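Local coordinates for GTP cyclohydrolase 1 type 2 homolog (Escherichia coli, Escherichia coli O157:H7, PDB 1NMO), which is of unknown function but binds two iron ions per subunit of a toroidal hexamer, and may help degrade radiation-damaged nucleotides, at residues Asp58-His63 and Ile91-Trp96; Thr40-Ser45 and Val62-Phe67. One frame throughout, in Å; residues are numbered along the deposited sequence.

Contact 1 (Asp58-His63 and Ile91-Trp96). With FE (Fe (III) ion), chain H.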
loop_
_atom_site.group_PDB
_atom_site.type_symbol
_atom_site.label_atom_id
_atom_site.label_comp_id
_atom_site.label_asym_id
_atom_site.label_seq_id
_atom_site.Cartn_x
_atom_site.Cartn_y
_atom_site.Cartn_z
ATOM N N ASP A 58 -20.096 -35.484 -13.142
ATOM C CA ASP A 58 -19.807 -36.765 -13.830
ATOM C C ASP A 58 -18.684 -36.556 -14.936
ATOM O O ASP A 58 -18.039 -37.513 -15.420
ATOM C CB ASP A 58 -21.038 -37.269 -14.561
ATOM C CG ASP A 58 -22.174 -37.568 -13.632
ATOM O OD1 ASP A 58 -21.954 -38.210 -12.574
ATOM O OD2 ASP A 58 -23.304 -37.178 -13.971
ATOM N N ALA A 59 -18.487 -35.322 -15.373
ATOM C CA ALA A 59 -17.443 -35.087 -16.365
ATOM C C ALA A 59 -16.866 -33.709 -16.184
ATOM O O ALA A 59 -17.493 -32.820 -15.602
ATOM C CB ALA A 59 -17.991 -35.198 -17.736
ATOM N N VAL A 60 -15.672 -33.532 -16.719
ATOM C CA VAL A 60 -15.053 -32.216 -16.732
ATOM C C VAL A 60 -14.652 -31.975 -18.162
ATOM O O VAL A 60 -14.115 -32.888 -18.805
ATOM C CB VAL A 60 -13.799 -32.164 -15.887
ATOM C CG1 VAL A 60 -13.046 -30.817 -16.087
ATOM C CG2 VAL A 60 -14.239 -32.250 -14.509
ATOM N N ILE A 61 -14.983 -30.792 -18.693
ATOM C CA ILE A 61 -14.587 -30.471 -20.057
ATOM C C ILE A 61 -13.742 -29.168 -20.016
ATOM O O ILE A 61 -14.102 -28.203 -19.310
ATOM C CB ILE A 61 -15.800 -30.305 -20.975
ATOM C CG1 ILE A 61 -16.676 -31.570 -20.951
ATOM C CG2 ILE A 61 -15.262 -29.997 -22.365
ATOM C CD1 ILE A 61 -17.879 -31.570 -21.921
ATOM N N VAL A 62 -12.623 -29.147 -20.749
ATOM C CA VAL A 62 -11.698 -28.032 -20.707
ATOM C C VAL A 62 -11.039 -27.703 -22.019
ATOM O O VAL A 62 -11.164 -28.481 -22.959
ATOM C CB VAL A 62 -10.514 -28.317 -19.737
ATOM C CG1 VAL A 62 -10.989 -28.475 -18.307
ATOM C CG2 VAL A 62 -9.780 -29.523 -20.175
ATOM N N HIS A 63 -10.412 -26.510 -22.105
ATOM C CA HIS A 63 -9.674 -26.143 -23.296
ATOM C C HIS A 63 -8.257 -26.737 -23.214
ATOM O O HIS A 63 -7.702 -27.115 -24.249
ATOM C CB HIS A 63 -9.566 -24.661 -23.433
ATOM C CG HIS A 63 -8.819 -24.199 -24.656
ATOM N ND1 HIS A 63 -8.890 -24.844 -25.884
ATOM C CD2 HIS A 63 -7.975 -23.141 -24.829
ATOM C CE1 HIS A 63 -8.111 -24.203 -26.752
ATOM N NE2 HIS A 63 -7.536 -23.168 -26.137
ATOM N N ILE A 91 -14.588 -39.594 -12.482
ATOM C CA ILE A 91 -14.968 -38.427 -13.253
ATOM C C ILE A 91 -14.306 -38.496 -14.646
ATOM O O ILE A 91 -13.100 -38.663 -14.715
ATOM C CB ILE A 91 -14.498 -37.151 -12.538
ATOM C CG1 ILE A 91 -15.231 -36.930 -11.235
ATOM C CG2 ILE A 91 -14.717 -35.958 -13.405
ATOM C CD1 ILE A 91 -14.792 -35.652 -10.512
ATOM N N ASN A 92 -15.083 -38.429 -15.737
ATOM C CA ASN A 92 -14.517 -38.337 -17.115
ATOM C C ASN A 92 -13.806 -36.966 -17.426
ATOM O O ASN A 92 -14.388 -35.892 -17.205
ATOM C CB ASN A 92 -15.637 -38.493 -18.167
ATOM C CG ASN A 92 -16.316 -39.827 -18.070
ATOM O OD1 ASN A 92 -15.947 -40.776 -18.760
ATOM N ND2 ASN A 92 -17.269 -39.944 -17.151
ATOM N N LEU A 93 -12.568 -36.944 -17.911
ATOM C CA LEU A 93 -12.027 -35.614 -18.288
ATOM C C LEU A 93 -11.979 -35.585 -19.794
ATOM O O LEU A 93 -11.409 -36.502 -20.407
ATOM C CB LEU A 93 -10.589 -35.384 -17.852
ATOM C CG LEU A 93 -9.915 -34.134 -18.451
ATOM C CD1 LEU A 93 -10.511 -32.931 -17.736
ATOM C CD2 LEU A 93 -8.396 -34.118 -18.194
ATOM N N TYR A 94 -12.574 -34.557 -20.415
ATOM C CA TYR A 94 -12.494 -34.398 -21.875
ATOM C C TYR A 94 -11.806 -33.054 -21.984
ATOM O O TYR A 94 -11.965 -32.210 -21.064
ATOM C CB TYR A 94 -13.872 -34.202 -22.538
ATOM C CG TYR A 94 -14.934 -35.298 -22.335
ATOM C CD1 TYR A 94 -15.550 -35.463 -21.128
ATOM C CD2 TYR A 94 -15.319 -36.135 -23.392
ATOM C CE1 TYR A 94 -16.560 -36.431 -20.941
ATOM C CE2 TYR A 94 -16.315 -37.126 -23.226
ATOM C CZ TYR A 94 -16.936 -37.253 -22.004
ATOM O OH TYR A 94 -17.983 -38.167 -21.866
ATOM N N GLY A 95 -11.047 -32.862 -23.075
ATOM C CA GLY A 95 -10.386 -31.602 -23.418
ATOM C C GLY A 95 -10.425 -31.445 -24.967
ATOM O O GLY A 95 -10.349 -32.460 -25.689
ATOM N N TRP A 96 -10.629 -30.225 -25.497
ATOM C CA TRP A 96 -10.547 -29.936 -26.922
ATOM C C TRP A 96 -9.637 -28.709 -27.049
ATOM O O TRP A 96 -9.986 -27.612 -26.607
ATOM C CB TRP A 96 -11.904 -29.621 -27.535
ATOM C CG TRP A 96 -12.627 -30.859 -27.918
ATOM C CD1 TRP A 96 -12.501 -31.543 -29.085
ATOM C CD2 TRP A 96 -13.494 -31.653 -27.081
ATOM N NE1 TRP A 96 -13.214 -32.706 -29.037
ATOM C CE2 TRP A 96 -13.837 -32.804 -27.821
ATOM C CE3 TRP A 96 -14.016 -31.493 -25.771
ATOM C CZ2 TRP A 96 -14.660 -33.796 -27.312
ATOM C CZ3 TRP A 96 -14.829 -32.464 -25.254
ATOM C CH2 TRP A 96 -15.150 -33.624 -26.030
HETATM FE FE FE H . -5.848 -21.783 -27.417
HETATM O O HOH W 1 -4.560 -20.637 -29.048
#
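His63 and Trp96 meet where two parallel strands run out at the iron site. ND1 of His63 donates to O of Trp96 at 3.1 Å. The oxygen lies at the ring edge and accepts the N-H on a lone pair, with ND1 in its carbonyl plane. CG of His63 is anti to the backbone N (chi1 -180°), which carries the ring forward past the strand end. NE2, across the ring, binds the iron at 2.5 Å. Trp96 O is thus a second-shell partner that probably helps set the ring rotation, with NE2 turned to the metal. Asp101, Glu219 and a water complete this iron's ligands.

Behind the site, strands 59-62 and 92-95 pair in register. Val60 N gives to Asn92 O at 2.7 Å, and Tyr94 N to Val60 O. Val62 then uses its N toward Tyr94 O and its O toward Trp96 N.

Side chains pack closely on both faces. CG1 of Val60 touches CD1 of Leu93 at 3.7 Å. On the other face, CB of Ala59 meets the edge of the Tyr94 ring at CE1, 3.7 Å away. CG2 of Ile61 reaches the edge of the Trp96 indole at CZ3, 3.8 Å away.

The Asp58 end packs less closely. Its partly exposed side chain starts out away from the other strand. There the carboxylate forms a salt bridge with Lys32 and accepts from the backbone N of Gln36 and Lys37. The backbone O of Asp58 is still gripped twice by Asn92, through N and through ND2 at 3.1 Å. The ND2 bond is almost straight (177°) and lies in the amide plane. Asn92 OD1 accepts from Gly31 N.

The pair belongs to a beta-alpha-beta unit with helix 78-88. Helix 46-54 covers Val60 and Val62, while helix 3-13 packs on Tyr94 and Trp96. Strands 37-41 and 26-29 flank the pair in the sheet.

Contact 2 (Thr40-Ser45 and Val62-Phe67). With FE (Fe (III) ion), chain G; FE (Fe (III) ion), chain H.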
loop_
_atom_site.group_PDB
_atom_site.type_symbol
_atom_site.label_atom_id
_atom_site.label_comp_id
_atom_site.label_asym_id
_atom_site.label_seq_id
_atom_site.Cartn_x
_atom_site.Cartn_y
_atom_site.Cartn_z
ATOM N N THR A 40 -17.087 -27.382 -16.521
ATOM C CA THR A 40 -16.191 -26.988 -17.563
ATOM C C THR A 40 -15.408 -25.770 -17.106
ATOM O O THR A 40 -15.825 -25.057 -16.168
ATOM C CB THR A 40 -16.980 -26.622 -18.838
ATOM O OG1 THR A 40 -17.693 -25.383 -18.630
ATOM C CG2 THR A 40 -17.967 -27.753 -19.186
ATOM N N GLY A 41 -14.243 -25.542 -17.738
ATOM C CA GLY A 41 -13.416 -24.393 -17.390
ATOM C C GLY A 41 -12.305 -24.328 -18.378
ATOM O O GLY A 41 -12.219 -25.232 -19.188
ATOM N N VAL A 42 -11.447 -23.307 -18.331
ATOM C CA VAL A 42 -10.339 -23.207 -19.321
ATOM C C VAL A 42 -9.299 -24.394 -19.211
ATOM O O VAL A 42 -8.885 -24.993 -20.207
ATOM C CB VAL A 42 -9.622 -21.845 -19.064
ATOM C CG1 VAL A 42 -8.360 -21.715 -19.931
ATOM C CG2 VAL A 42 -10.605 -20.662 -19.312
ATOM N N THR A 43 -8.954 -24.770 -17.975
ATOM C CA THR A 43 -7.897 -25.738 -17.719
ATOM C C THR A 43 -8.217 -26.693 -16.636
ATOM O O THR A 43 -8.792 -26.287 -15.638
ATOM C CB THR A 43 -6.620 -24.948 -17.350
ATOM O OG1 THR A 43 -6.311 -24.100 -18.468
ATOM C CG2 THR A 43 -5.381 -25.859 -17.017
ATOM N N ALA A 44 -7.829 -27.964 -16.804
ATOM C CA ALA A 44 -8.112 -28.991 -15.801
ATOM C C ALA A 44 -7.131 -28.936 -14.607
ATOM O O ALA A 44 -6.433 -29.897 -14.337
ATOM C CB ALA A 44 -8.073 -30.407 -16.479
ATOM N N SER A 45 -7.090 -27.802 -13.918
ATOM C CA SER A 45 -6.245 -27.607 -12.773
ATOM C C SER A 45 -6.827 -28.327 -11.573
ATOM O O SER A 45 -7.981 -28.706 -11.568
ATOM C CB SER A 45 -6.199 -26.108 -12.433
ATOM O OG SER A 45 -7.576 -25.706 -12.181
ATOM N N VAL A 62 -12.623 -29.147 -20.749
ATOM C CA VAL A 62 -11.698 -28.032 -20.707
ATOM C C VAL A 62 -11.039 -27.703 -22.019
ATOM O O VAL A 62 -11.164 -28.481 -22.959
ATOM C CB VAL A 62 -10.514 -28.317 -19.737
ATOM C CG1 VAL A 62 -10.989 -28.475 -18.307
ATOM C CG2 VAL A 62 -9.780 -29.523 -20.175
ATOM N N HIS A 63 -10.412 -26.510 -22.105
ATOM C CA HIS A 63 -9.674 -26.143 -23.296
ATOM C C HIS A 63 -8.257 -26.737 -23.214
ATOM O O HIS A 63 -7.702 -27.115 -24.249
ATOM C CB HIS A 63 -9.566 -24.661 -23.433
ATOM C CG HIS A 63 -8.819 -24.199 -24.656
ATOM N ND1 HIS A 63 -8.890 -24.844 -25.884
ATOM C CD2 HIS A 63 -7.975 -23.141 -24.829
ATOM C CE1 HIS A 63 -8.111 -24.203 -26.752
ATOM N NE2 HIS A 63 -7.536 -23.168 -26.137
ATOM N N HIS A 64 -7.690 -26.799 -21.990
ATOM C CA HIS A 64 -6.345 -27.344 -21.720
ATOM C C HIS A 64 -6.371 -28.562 -20.767
ATOM O O HIS A 64 -6.450 -28.441 -19.526
ATOM C CB HIS A 64 -5.445 -26.301 -21.065
ATOM C CG HIS A 64 -5.236 -25.067 -21.871
ATOM N ND1 HIS A 64 -5.840 -23.868 -21.556
ATOM C CD2 HIS A 64 -4.473 -24.833 -22.967
ATOM C CE1 HIS A 64 -5.449 -22.949 -22.413
ATOM N NE2 HIS A 64 -4.620 -23.504 -23.276
ATOM N N GLY A 65 -6.281 -29.758 -21.339
ATOM C CA GLY A 65 -6.322 -30.960 -20.511
ATOM C C GLY A 65 -4.923 -31.447 -20.320
ATOM O O GLY A 65 -4.044 -30.626 -20.059
ATOM N N TYR A 66 -4.677 -32.756 -20.499
ATOM C CA TYR A 66 -3.318 -33.297 -20.241
ATOM C C TYR A 66 -2.650 -33.988 -21.442
ATOM O O TYR A 66 -3.102 -33.880 -22.583
ATOM C CB TYR A 66 -3.391 -34.317 -19.095
ATOM C CG TYR A 66 -4.127 -33.870 -17.843
ATOM C CD1 TYR A 66 -4.074 -32.576 -17.439
ATOM C CD2 TYR A 66 -4.902 -34.771 -17.060
ATOM C CE1 TYR A 66 -4.777 -32.140 -16.309
ATOM C CE2 TYR A 66 -5.600 -34.329 -15.911
ATOM C CZ TYR A 66 -5.530 -32.995 -15.564
ATOM O OH TYR A 66 -6.244 -32.402 -14.515
ATOM N N PHE A 67 -1.539 -34.668 -21.163
ATOM C CA PHE A 67 -0.840 -35.481 -22.181
ATOM C C PHE A 67 -0.341 -34.710 -23.383
ATOM O O PHE A 67 -0.547 -35.147 -24.516
ATOM C CB PHE A 67 -1.809 -36.546 -22.652
ATOM C CG PHE A 67 -2.517 -37.223 -21.507
ATOM C CD1 PHE A 67 -1.783 -37.692 -20.427
ATOM C CD2 PHE A 67 -3.882 -37.380 -21.500
ATOM C CE1 PHE A 67 -2.406 -38.306 -19.348
ATOM C CE2 PHE A 67 -4.504 -37.983 -20.452
ATOM C CZ PHE A 67 -3.741 -38.452 -19.361
HETATM FE FE FE G . -4.396 -21.848 -24.605
HETATM FE FE FE H . -5.848 -21.783 -27.417
HETATM O O HOH W 1 -4.560 -20.637 -29.048
#
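Val42 and His64 meet where the loops after two neighbouring parallel strands help form the dinuclear iron site of this NIF3-family protein. Backbone bonds set the path. Val42 O accepts from His64 N at 2.8 Å and, weakly, from His63 N. Ala44 N donates to His64 O at 3.1 Å, nearly straight at 170°.

The same stretch carries metal ligands. The consecutive residues His63 and His64 each present NE2 to a different iron. His64 NE2 binds its ion at 2.1 Å, beside His215 and Glu219. CD2 of His63 lies over one face of the His64 ring, toward the rim.

Apolar contact centres on Ala44, the middle of an inverse gamma turn. Its CB packs on Val62 CG1 at 3.9 Å. CG1 of Val42 lies at the His64 ring edge, 3.7 Å from ND1.

Polar side-chain contacts come last. His64 ND1 makes a weak bond to Thr43 OG1, which also bonds Glu197 of a second subunit. CG of His64 sits beside its own backbone N (chi1 -60°), leaving ND1 near that hydroxyl. Tyr66 OH donates to Ala44 O in the carbonyl plane, on a lone pair; the modelled 2.5 Å is short and its exact length doubtful.

Overall arrangement
After helix 3-13 and strand 26-29, the chain runs along strand 37-41 into the loop of contact 2. It passes through helix 46-54 and returns on strand 59-62, where contact 1 begins. Val62 and His63 belong to both contacts. Segment 62-67 closes the first loop, of 16 residues. The chain then crosses helix 78-88 and comes back on strand 92-95, closing the 27-residue loop of contact 1. The loops cross rather than nest: contact 1 opens at Asp58, before contact 2 has closed. Ile61 O to Gly41 N, probably a hydrogen bond, joins the contacts across the sheet. Leu93 packs on Ala44 and Tyr66. Together they tie three adjacent strands to the iron site.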